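PDB 7CPO: MHC class I antigen from Anolis carolinensis, which probably presents short peptides to T cells, holding them in a groove above a beta sheet in a complex with beta2-microglobulin. Local coordinates for residues Met7-Thr12 and Lys159-Glu164; Gly28-Gln33 and Val49-Lys54; Cys103-Asp108 and Trp169-Leu174. One frame throughout, in Å; residues are numbered along the deposited sequence.

Interaction 1: residues Met7-Thr12 and Lys159-Glu164; sequences MRYFVT and KTYLEE
M7 and Y9, alternate residues of the strand, both meet Y161 of the helix above the sheet through its hydroxyl; these are van der Waals contacts of carbon with oxygen. The methyl CE of M7 comes to 3.6 Å from Y161 OH, and ring carbon CE2 of Y9 lies 3.9 Å from the same Y161 OH. The Y161 side chain spans the gap: with CG anti to the backbone N (chi1 174°), its ring reaches down from the helix and only the hydroxyl end arrives. Both strand side chains cross it at about a right angle. M7 runs out extended and then bends at its thioether (chi3 80°), which brings the methyl to the oxygen. The oxygen approaches the Y9 ring obliquely. Within the helix, L162 CD2 sits at the edge of the Y161 ring, in its plane.

The polar bonds of these tyrosines go to other partners. Y161 OH and Y9 OH each hydrogen-bond the backbone of the bound peptide, and Y9 OH also bonds Y45 OH. On the helix, K159 NZ makes a salt bridge of 2.6 Å to E163 OE1, and E163 OE2 pairs with K129.

From the strand Y161 OH meets carbon atoms, and its hydrogen bond goes to peptide backbone, a bond that probably depends little on which side chains the peptide carries, although Y161 also meets an aromatic peptide side chain edge-to-face.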
loop_
_atom_site.group_PDB
_atom_site.type_symbol
_atom_site.label_atom_id
_atom_site.label_comp_id
_atom_site.label_asym_id
_atom_site.label_seq_id
_atom_site.Cartn_x
_atom_site.Cartn_y
_atom_site.Cartn_z
ATOM N N MET A 7 1.904 -7.031 11.710
ATOM C CA MET A 7 1.243 -7.918 10.762
ATOM C C MET A 7 -0.138 -7.348 10.469
ATOM O O MET A 7 -0.882 -7.013 11.396
ATOM C CB MET A 7 1.117 -9.336 11.310
ATOM C CG MET A 7 0.463 -10.268 10.309
ATOM S SD MET A 7 0.129 -11.881 10.988
ATOM C CE MET A 7 -1.375 -11.602 11.905
ATOM N N ARG A 8 -0.482 -7.251 9.190
ATOM C CA ARG A 8 -1.623 -6.456 8.758
ATOM C C ARG A 8 -2.359 -7.202 7.649
ATOM O O ARG A 8 -1.731 -7.585 6.656
ATOM C CB ARG A 8 -1.141 -5.078 8.255
ATOM C CG ARG A 8 -0.840 -4.016 9.359
ATOM C CD ARG A 8 0.340 -3.056 9.076
ATOM N NE ARG A 8 0.369 -2.564 7.699
ATOM C CZ ARG A 8 1.372 -2.797 6.846
ATOM N NH1 ARG A 8 2.426 -3.509 7.238
ATOM N NH2 ARG A 8 1.327 -2.339 5.593
ATOM N N TYR A 9 -3.678 -7.394 7.805
ATOM C CA TYR A 9 -4.535 -7.948 6.756
ATOM C C TYR A 9 -5.486 -6.892 6.190
ATOM O O TYR A 9 -6.039 -6.070 6.928
ATOM C CB TYR A 9 -5.350 -9.139 7.272
ATOM C CG TYR A 9 -4.498 -10.366 7.444
ATOM C CD1 TYR A 9 -4.113 -11.123 6.341
ATOM C CD2 TYR A 9 -4.055 -10.760 8.700
ATOM C CE1 TYR A 9 -3.310 -12.251 6.486
ATOM C CE2 TYR A 9 -3.248 -11.882 8.863
ATOM C CZ TYR A 9 -2.879 -12.621 7.746
ATOM O OH TYR A 9 -2.089 -13.742 7.882
ATOM N N PHE A 10 -5.698 -6.932 4.876
ATOM C CA PHE A 10 -6.545 -5.961 4.196
ATOM C C PHE A 10 -7.499 -6.707 3.277
ATOM O O PHE A 10 -7.066 -7.351 2.312
ATOM C CB PHE A 10 -5.716 -4.965 3.379
ATOM C CG PHE A 10 -4.722 -4.189 4.177
ATOM C CD1 PHE A 10 -5.049 -2.927 4.669
ATOM C CD2 PHE A 10 -3.442 -4.699 4.398
ATOM C CE1 PHE A 10 -4.107 -2.172 5.392
ATOM C CE2 PHE A 10 -2.505 -3.967 5.118
ATOM C CZ PHE A 10 -2.834 -2.684 5.614
ATOM N N VAL A 11 -8.794 -6.581 3.549
ATOM C CA VAL A 11 -9.824 -7.334 2.858
ATOM C C VAL A 11 -10.797 -6.353 2.223
ATOM O O VAL A 11 -11.267 -5.427 2.893
ATOM C CB VAL A 11 -10.543 -8.280 3.831
ATOM C CG1 VAL A 11 -11.390 -9.241 3.081
ATOM C CG2 VAL A 11 -9.511 -9.013 4.672
ATOM N N THR A 12 -11.130 -6.582 0.948
ATOM C CA THR A 12 -11.943 -5.660 0.156
ATOM C C THR A 12 -13.003 -6.431 -0.607
ATOM O O THR A 12 -12.688 -7.379 -1.337
ATOM C CB THR A 12 -11.106 -4.861 -0.861
ATOM O OG1 THR A 12 -10.186 -4.012 -0.182
ATOM C CG2 THR A 12 -11.998 -4.014 -1.714
ATOM N N LYS A 159 -10.041 -10.063 21.040
ATOM C CA LYS A 159 -8.995 -9.547 21.919
ATOM C C LYS A 159 -7.837 -10.536 22.027
ATOM O O LYS A 159 -6.667 -10.161 21.879
ATOM C CB LYS A 159 -9.580 -9.252 23.300
ATOM C CG LYS A 159 -8.611 -8.639 24.306
ATOM C CD LYS A 159 -9.304 -8.450 25.673
ATOM C CE LYS A 159 -8.490 -7.601 26.650
ATOM N NZ LYS A 159 -7.115 -8.132 26.883
ATOM N N THR A 160 -8.148 -11.809 22.281
ATOM C CA THR A 160 -7.114 -12.836 22.306
ATOM C C THR A 160 -6.345 -12.868 20.988
ATOM O O THR A 160 -5.104 -12.884 20.976
ATOM C CB THR A 160 -7.750 -14.193 22.597
ATOM O OG1 THR A 160 -8.291 -14.179 23.926
ATOM C CG2 THR A 160 -6.726 -15.353 22.438
ATOM N N TYR A 161 -7.066 -12.852 19.863
ATOM C CA TYR A 161 -6.399 -12.889 18.570
ATOM C C TYR A 161 -5.484 -11.681 18.396
ATOM O O TYR A 161 -4.331 -11.819 17.982
ATOM C CB TYR A 161 -7.416 -12.955 17.432
ATOM C CG TYR A 161 -6.758 -12.845 16.083
ATOM C CD1 TYR A 161 -6.310 -13.983 15.413
ATOM C CD2 TYR A 161 -6.535 -11.598 15.492
ATOM C CE1 TYR A 161 -5.675 -13.881 14.192
ATOM C CE2 TYR A 161 -5.887 -11.486 14.267
ATOM C CZ TYR A 161 -5.472 -12.631 13.624
ATOM O OH TYR A 161 -4.849 -12.522 12.408
ATOM N N LEU A 162 -5.982 -10.488 18.711
ATOM C CA LEU A 162 -5.186 -9.291 18.481
ATOM C C LEU A 162 -4.007 -9.213 19.437
ATOM O O LEU A 162 -2.914 -8.790 19.046
ATOM C CB LEU A 162 -6.060 -8.050 18.611
ATOM C CG LEU A 162 -7.149 -7.904 17.550
ATOM C CD1 LEU A 162 -8.072 -6.724 17.872
ATOM C CD2 LEU A 162 -6.511 -7.743 16.184
ATOM N N GLU A 163 -4.198 -9.628 20.684
ATOM C CA GLU A 163 -3.168 -9.438 21.692
ATOM C C GLU A 163 -2.188 -10.595 21.762
ATOM O O GLU A 163 -1.042 -10.402 22.192
ATOM C CB GLU A 163 -3.816 -9.220 23.064
ATOM C CG GLU A 163 -4.703 -7.992 23.082
ATOM C CD GLU A 163 -5.151 -7.589 24.474
ATOM O OE1 GLU A 163 -5.021 -8.416 25.403
ATOM O OE2 GLU A 163 -5.638 -6.443 24.633
ATOM N N GLU A 164 -2.594 -11.784 21.328
ATOM C CA GLU A 164 -1.715 -12.924 21.509
ATOM C C GLU A 164 -1.473 -13.679 20.210
ATOM O O GLU A 164 -0.325 -13.786 19.777
ATOM C CB GLU A 164 -2.286 -13.822 22.603
ATOM C CG GLU A 164 -2.254 -13.092 23.955
ATOM C CD GLU A 164 -3.355 -13.517 24.902
ATOM O OE1 GLU A 164 -3.883 -14.652 24.757
ATOM O OE2 GLU A 164 -3.697 -12.695 25.785
#

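Interaction 2: residues Gly28-Gln33 and Val49-Lys54; sequences GYVDDQ and VPWISK
The indole of W51 is touched on a face from its own segment and at its edge from the strand side. V49 CG2 lies 3.4 Å above one face of the ring, offset toward the rim. At the edge, near the ring plane, stand Q33 OE1 beside the pyrrole nitrogen and V30 CG2 beside the six-membered ring.

The polar part is a single hydrogen bond, W51 NE1 to Q33 OE1, 3.1 Å long and nearly straight at the hydrogen (167°). On the tryptophan side the acceptor keeps close to the ring plane. On the glutamine side the donor stands 38° out of the carbonyl plane, so neither lone pair is met squarely; the amide and indole planes are 59° apart. Q33 gets there by stretching out, CG anti to the backbone N and the chain extended beyond it, and Q33 and W51 run antiparallel alongside each other. The same oxygen has a weak hydrogen bond to T180 OG1 and lies 3.8 Å from V49 CG1.

The apolar part is looser: V30 CG2 stands 4.2 Å from W51 CH2. V30 and Q33 project together because they are the ends of a type I' turn, closed by V30 N to Q33 O at 3.0 Å and Q33 N to V30 O at 2.8 Å. Y173 and Y176 of helix 152-176 and L181 of helix 178-181 also pack on W51.

This is a two-residue beta hairpin, joining strands 25-30 and 33-39 of the sheet floor, with the loop that leads from strand 44-47 toward helix 62-87 tied to its turn, within the alpha1/alpha2 peptide-binding fold of class I MHC molecules.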
loop_
_atom_site.group_PDB
_atom_site.type_symbol
_atom_site.label_atom_id
_atom_site.label_comp_id
_atom_site.label_asym_id
_atom_site.label_seq_id
_atom_site.Cartn_x
_atom_site.Cartn_y
_atom_site.Cartn_z
ATOM N N GLY A 28 -2.054 -9.974 2.988
ATOM C CA GLY A 28 -1.369 -9.999 4.271
ATOM C C GLY A 28 0.008 -9.370 4.145
ATOM O O GLY A 28 0.728 -9.620 3.176
ATOM N N TYR A 29 0.362 -8.548 5.137
ATOM C CA TYR A 29 1.652 -7.871 5.194
ATOM C C TYR A 29 2.356 -8.117 6.523
ATOM O O TYR A 29 1.727 -8.189 7.591
ATOM C CB TYR A 29 1.511 -6.350 5.012
ATOM C CG TYR A 29 1.134 -5.907 3.619
ATOM C CD1 TYR A 29 2.106 -5.415 2.719
ATOM C CD2 TYR A 29 -0.191 -5.962 3.192
ATOM C CE1 TYR A 29 1.746 -5.004 1.438
ATOM C CE2 TYR A 29 -0.554 -5.546 1.913
ATOM C CZ TYR A 29 0.415 -5.070 1.049
ATOM O OH TYR A 29 0.038 -4.665 -0.201
ATOM N N VAL A 30 3.677 -8.207 6.448
ATOM C CA VAL A 30 4.555 -7.960 7.579
ATOM C C VAL A 30 5.388 -6.750 7.182
ATOM O O VAL A 30 6.128 -6.804 6.190
ATOM C CB VAL A 30 5.422 -9.179 7.918
ATOM C CG1 VAL A 30 6.293 -8.891 9.117
ATOM C CG2 VAL A 30 4.532 -10.387 8.187
ATOM N N ASP A 31 5.208 -5.634 7.900
ATOM C CA ASP A 31 5.973 -4.399 7.685
ATOM C C ASP A 31 5.977 -3.982 6.217
ATOM O O ASP A 31 7.033 -3.832 5.592
ATOM C CB ASP A 31 7.423 -4.545 8.139
ATOM C CG ASP A 31 7.559 -4.750 9.600
ATOM O OD1 ASP A 31 6.626 -4.392 10.338
ATOM O OD2 ASP A 31 8.621 -5.264 10.001
ATOM N N ASP A 32 4.783 -3.830 5.658
ATOM C CA ASP A 32 4.608 -3.449 4.244
ATOM C C ASP A 32 5.383 -4.346 3.258
ATOM O O ASP A 32 5.553 -3.974 2.095
ATOM C CB ASP A 32 4.916 -1.950 3.996
ATOM C CG ASP A 32 6.406 -1.579 4.118
ATOM O OD1 ASP A 32 7.279 -2.274 3.552
ATOM O OD2 ASP A 32 6.699 -0.557 4.789
ATOM N N GLN A 33 5.809 -5.552 3.656
ATOM C CA GLN A 33 6.131 -6.613 2.698
ATOM C C GLN A 33 4.941 -7.557 2.609
ATOM O O GLN A 33 4.519 -8.126 3.620
ATOM C CB GLN A 33 7.379 -7.401 3.095
ATOM C CG GLN A 33 7.772 -8.475 2.097
ATOM C CD GLN A 33 9.186 -9.030 2.342
ATOM O OE1 GLN A 33 9.435 -10.239 2.196
ATOM N NE2 GLN A 33 10.115 -8.143 2.727
ATOM N N VAL A 49 5.937 -14.915 -0.966
ATOM C CA VAL A 49 7.375 -14.778 -0.736
ATOM C C VAL A 49 7.918 -16.151 -0.351
ATOM O O VAL A 49 7.176 -17.012 0.113
ATOM C CB VAL A 49 7.695 -13.742 0.374
ATOM C CG1 VAL A 49 7.216 -12.367 -0.018
ATOM C CG2 VAL A 49 7.093 -14.147 1.720
ATOM N N PRO A 50 9.219 -16.369 -0.549
ATOM C CA PRO A 50 9.740 -17.729 -0.323
ATOM C C PRO A 50 9.729 -18.150 1.137
ATOM O O PRO A 50 9.619 -19.344 1.434
ATOM C CB PRO A 50 11.179 -17.647 -0.869
ATOM C CG PRO A 50 11.173 -16.496 -1.795
ATOM C CD PRO A 50 10.224 -15.502 -1.184
ATOM N N TRP A 51 9.840 -17.217 2.062
ATOM C CA TRP A 51 10.123 -17.610 3.431
ATOM C C TRP A 51 8.893 -18.116 4.174
ATOM O O TRP A 51 9.048 -18.822 5.179
ATOM C CB TRP A 51 10.778 -16.446 4.188
ATOM C CG TRP A 51 10.055 -15.101 4.186
ATOM C CD1 TRP A 51 10.405 -13.979 3.471
ATOM C CD2 TRP A 51 8.914 -14.718 4.985
ATOM N NE1 TRP A 51 9.550 -12.933 3.770
ATOM C CE2 TRP A 51 8.628 -13.361 4.690
ATOM C CE3 TRP A 51 8.098 -15.395 5.906
ATOM C CZ2 TRP A 51 7.552 -12.671 5.280
ATOM C CZ3 TRP A 51 7.029 -14.700 6.503
ATOM C CH2 TRP A 51 6.776 -13.353 6.186
ATOM N N ILE A 52 7.680 -17.813 3.698
ATOM C CA ILE A 52 6.487 -18.240 4.434
ATOM C C ILE A 52 6.285 -19.752 4.365
ATOM O O ILE A 52 5.582 -20.312 5.219
ATOM C CB ILE A 52 5.237 -17.461 3.955
ATOM C CG1 ILE A 52 4.012 -17.752 4.830
ATOM C CG2 ILE A 52 4.940 -17.733 2.473
ATOM C CD1 ILE A 52 4.235 -17.585 6.296
ATOM N N SER A 53 6.924 -20.450 3.417
ATOM C CA SER A 53 6.775 -21.905 3.411
ATOM C C SER A 53 7.427 -22.554 4.627
ATOM O O SER A 53 7.123 -23.710 4.941
ATOM C CB SER A 53 7.340 -22.520 2.131
ATOM O OG SER A 53 8.739 -22.329 2.040
ATOM N N LYS A 54 8.289 -21.837 5.341
ATOM C CA LYS A 54 8.843 -22.393 6.565
ATOM C C LYS A 54 7.762 -22.715 7.600
ATOM O O LYS A 54 8.018 -23.482 8.540
ATOM C CB LYS A 54 9.858 -21.425 7.160
ATOM C CG LYS A 54 11.088 -21.173 6.309
ATOM C CD LYS A 54 12.018 -20.229 7.080
ATOM C CE LYS A 54 13.202 -19.823 6.245
ATOM N NZ LYS A 54 13.995 -18.762 6.897
#

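Interaction 3: residues Cys103-Asp108 and Trp169-Leu174; sequences CELRND and WLQRYL
In the helix-over-sheet packing of the class I alpha1/alpha2 platform, strand 103-105 is met by the helical segment 169-174, their axes 9.9 Å apart at closest approach and 60° between their directions. The contact is chiefly aliphatic. L105 meets L170, with L105 CB 3.9 Å from L170 CD2. Next to them C103 SG stands 4.4 Å from L170 CB, so L170 lies against two alternate residues of the strand. Its CG is anti to the backbone N (chi1 170°), which carries the branched end from the helix down to the sheet.

Farther out, the end of the L105 side chain, methyl CD2, meets Q171. This L105 CD2 is 3.7 Å from Q171 NE2 and 3.9 Å from Q171 CG, and the two side chains cross at about a right angle. The glutamine therefore lays both its aliphatic stem and its amide end against the leucine, at the more accessible margin of the contact. On the strand, E104 directs its CB away from the helix and forms a salt bridge with R106, where E104 OE1 is 3.5 Å from R106 NE.

The disulfide from C103 to C166 ties the strand covalently to the same helix just before this segment. I167 packs on both C103 and L105, V30 of strand 25-30 touches L170, and backbone hydrogen bonds join C103 and L105 to M7 and H5 of neighbouring strand 5-14.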
loop_
_atom_site.group_PDB
_atom_site.type_symbol
_atom_site.label_atom_id
_atom_site.label_comp_id
_atom_site.label_asym_id
_atom_site.label_seq_id
_atom_site.Cartn_x
_atom_site.Cartn_y
_atom_site.Cartn_z
ATOM N N CYS A 103 -1.813 -6.429 14.289
ATOM C CA CYS A 103 -1.165 -6.108 15.543
ATOM C C CYS A 103 0.155 -5.403 15.298
ATOM O O CYS A 103 0.770 -5.519 14.239
ATOM C CB CYS A 103 -0.898 -7.363 16.369
ATOM S SG CYS A 103 -0.108 -8.641 15.405
ATOM N N GLU A 104 0.603 -4.722 16.329
ATOM C CA GLU A 104 1.880 -4.033 16.329
ATOM C C GLU A 104 2.688 -4.503 17.531
ATOM O O GLU A 104 2.165 -4.565 18.648
ATOM C CB GLU A 104 1.672 -2.519 16.386
ATOM C CG GLU A 104 2.955 -1.728 16.222
ATOM C CD GLU A 104 2.778 -0.254 16.526
ATOM O OE1 GLU A 104 1.683 0.132 16.984
ATOM O OE2 GLU A 104 3.741 0.514 16.329
ATOM N N LEU A 105 3.949 -4.836 17.305
ATOM C CA LEU A 105 4.884 -5.177 18.371
ATOM C C LEU A 105 5.986 -4.124 18.399
ATOM O O LEU A 105 6.822 -4.071 17.488
ATOM C CB LEU A 105 5.467 -6.572 18.150
ATOM C CG LEU A 105 6.489 -7.003 19.192
ATOM C CD1 LEU A 105 5.836 -7.094 20.599
ATOM C CD2 LEU A 105 7.157 -8.305 18.777
ATOM N N ARG A 106 6.009 -3.299 19.441
ATOM C CA ARG A 106 7.022 -2.249 19.465
ATOM C C ARG A 106 8.339 -2.775 20.033
ATOM O O ARG A 106 8.411 -3.874 20.601
ATOM C CB ARG A 106 6.507 -1.041 20.248
ATOM C CG ARG A 106 5.089 -0.691 19.839
ATOM C CD ARG A 106 4.577 0.624 20.389
ATOM N NE ARG A 106 3.146 0.752 20.082
ATOM C CZ ARG A 106 2.166 0.324 20.881
ATOM N NH1 ARG A 106 2.457 -0.236 22.056
ATOM N NH2 ARG A 106 0.895 0.465 20.517
ATOM N N ASN A 107 9.405 -1.982 19.844
ATOM C CA ASN A 107 10.742 -2.386 20.280
ATOM C C ASN A 107 10.856 -2.501 21.788
ATOM O O ASN A 107 11.765 -3.176 22.283
ATOM C CB ASN A 107 11.800 -1.401 19.792
ATOM C CG ASN A 107 12.303 -1.744 18.414
ATOM O OD1 ASN A 107 12.013 -2.828 17.881
ATOM N ND2 ASN A 107 13.077 -0.832 17.823
ATOM N N ASP A 108 9.975 -1.846 22.523
ATOM C CA ASP A 108 9.958 -1.972 23.968
ATOM C C ASP A 108 9.105 -3.151 24.442
ATOM O O ASP A 108 8.869 -3.272 25.646
ATOM C CB ASP A 108 9.474 -0.660 24.583
ATOM C CG ASP A 108 8.009 -0.355 24.252
ATOM O OD1 ASP A 108 7.347 -1.157 23.553
ATOM O OD2 ASP A 108 7.502 0.691 24.709
ATOM N N TRP A 169 2.170 -15.105 15.691
ATOM C CA TRP A 169 2.481 -15.319 14.284
ATOM C C TRP A 169 3.463 -14.269 13.775
ATOM O O TRP A 169 4.428 -14.599 13.070
ATOM C CB TRP A 169 1.200 -15.313 13.468
ATOM C CG TRP A 169 0.451 -16.600 13.629
ATOM C CD1 TRP A 169 -0.709 -16.781 14.310
ATOM C CD2 TRP A 169 0.829 -17.890 13.120
ATOM N NE1 TRP A 169 -1.085 -18.087 14.254
ATOM C CE2 TRP A 169 -0.166 -18.796 13.524
ATOM C CE3 TRP A 169 1.899 -18.358 12.357
ATOM C CZ2 TRP A 169 -0.127 -20.164 13.192
ATOM C CZ3 TRP A 169 1.944 -19.721 12.025
ATOM C CH2 TRP A 169 0.936 -20.606 12.449
ATOM N N LEU A 170 3.243 -13.003 14.147
ATOM C CA LEU A 170 4.155 -11.944 13.748
ATOM C C LEU A 170 5.577 -12.286 14.162
ATOM O O LEU A 170 6.507 -12.184 13.359
ATOM C CB LEU A 170 3.719 -10.611 14.359
ATOM C CG LEU A 170 4.751 -9.481 14.197
ATOM C CD1 LEU A 170 5.084 -9.251 12.729
ATOM C CD2 LEU A 170 4.288 -8.183 14.855
ATOM N N GLN A 171 5.753 -12.740 15.404
ATOM C CA GLN A 171 7.088 -13.090 15.860
ATOM C C GLN A 171 7.644 -14.294 15.110
ATOM O O GLN A 171 8.848 -14.354 14.854
ATOM C CB GLN A 171 7.080 -13.349 17.360
ATOM C CG GLN A 171 6.906 -12.106 18.208
ATOM C CD GLN A 171 6.345 -12.433 19.574
ATOM O OE1 GLN A 171 5.808 -13.527 19.787
ATOM N NE2 GLN A 171 6.494 -11.509 20.521
ATOM N N ARG A 172 6.794 -15.255 14.745
ATOM C CA ARG A 172 7.254 -16.354 13.901
ATOM C C ARG A 172 7.663 -15.842 12.534
ATOM O O ARG A 172 8.706 -16.235 12.003
ATOM C CB ARG A 172 6.169 -17.422 13.737
ATOM C CG ARG A 172 6.257 -18.565 14.678
ATOM C CD ARG A 172 5.050 -19.484 14.538
ATOM N NE ARG A 172 4.666 -19.967 15.862
ATOM C CZ ARG A 172 3.481 -19.787 16.438
ATOM N NH1 ARG A 172 2.493 -19.145 15.808
ATOM N NH2 ARG A 172 3.285 -20.273 17.654
ATOM N N TYR A 173 6.838 -14.972 11.942
ATOM C CA TYR A 173 7.110 -14.500 10.587
ATOM C C TYR A 173 8.419 -13.724 10.539
ATOM O O TYR A 173 9.225 -13.910 9.622
ATOM C CB TYR A 173 5.942 -13.644 10.096
ATOM C CG TYR A 173 4.640 -14.410 9.917
ATOM C CD1 TYR A 173 4.639 -15.786 9.705
ATOM C CD2 TYR A 173 3.407 -13.755 9.962
ATOM C CE1 TYR A 173 3.438 -16.496 9.534
ATOM C CE2 TYR A 173 2.215 -14.448 9.785
ATOM C CZ TYR A 173 2.240 -15.820 9.577
ATOM O OH TYR A 173 1.069 -16.515 9.402
ATOM N N LEU A 174 8.664 -12.879 11.543
ATOM C CA LEU A 174 9.863 -12.051 11.538
ATOM C C LEU A 174 11.116 -12.904 11.515
ATOM O O LEU A 174 12.080 -12.581 10.818
ATOM C CB LEU A 174 9.873 -11.130 12.755
ATOM C CG LEU A 174 9.010 -9.876 12.643
ATOM C CD1 LEU A 174 8.852 -9.268 14.014
ATOM C CD2 LEU A 174 9.657 -8.886 11.676
#

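All three contacts belong to the peptide-binding platform, with centres 12 to 15 Å apart. Interactions 1 and 3 use successive parts of helix 152-176 and neighbouring strands, and M7 SD packs 3.5 Å from Y173 CE2. Interactions 1 and 2 lie on neighbouring strands of the sheet, 5-14 and 25-30, joined by a probable hydrogen bond of 2.8 Å between R8 O and Y29 N. Interactions 2 and 3 meet at the side chain of Y173, where I52 CD1 lies 3.5 Å from Y173 CE1. Y173, like Y9 and Y161, hydrogen-bonds the peptide backbone, so interaction 1 lies at the groove itself, whereas in interaction 3 it is Y173 and W169 of the helical segment that reach the peptide.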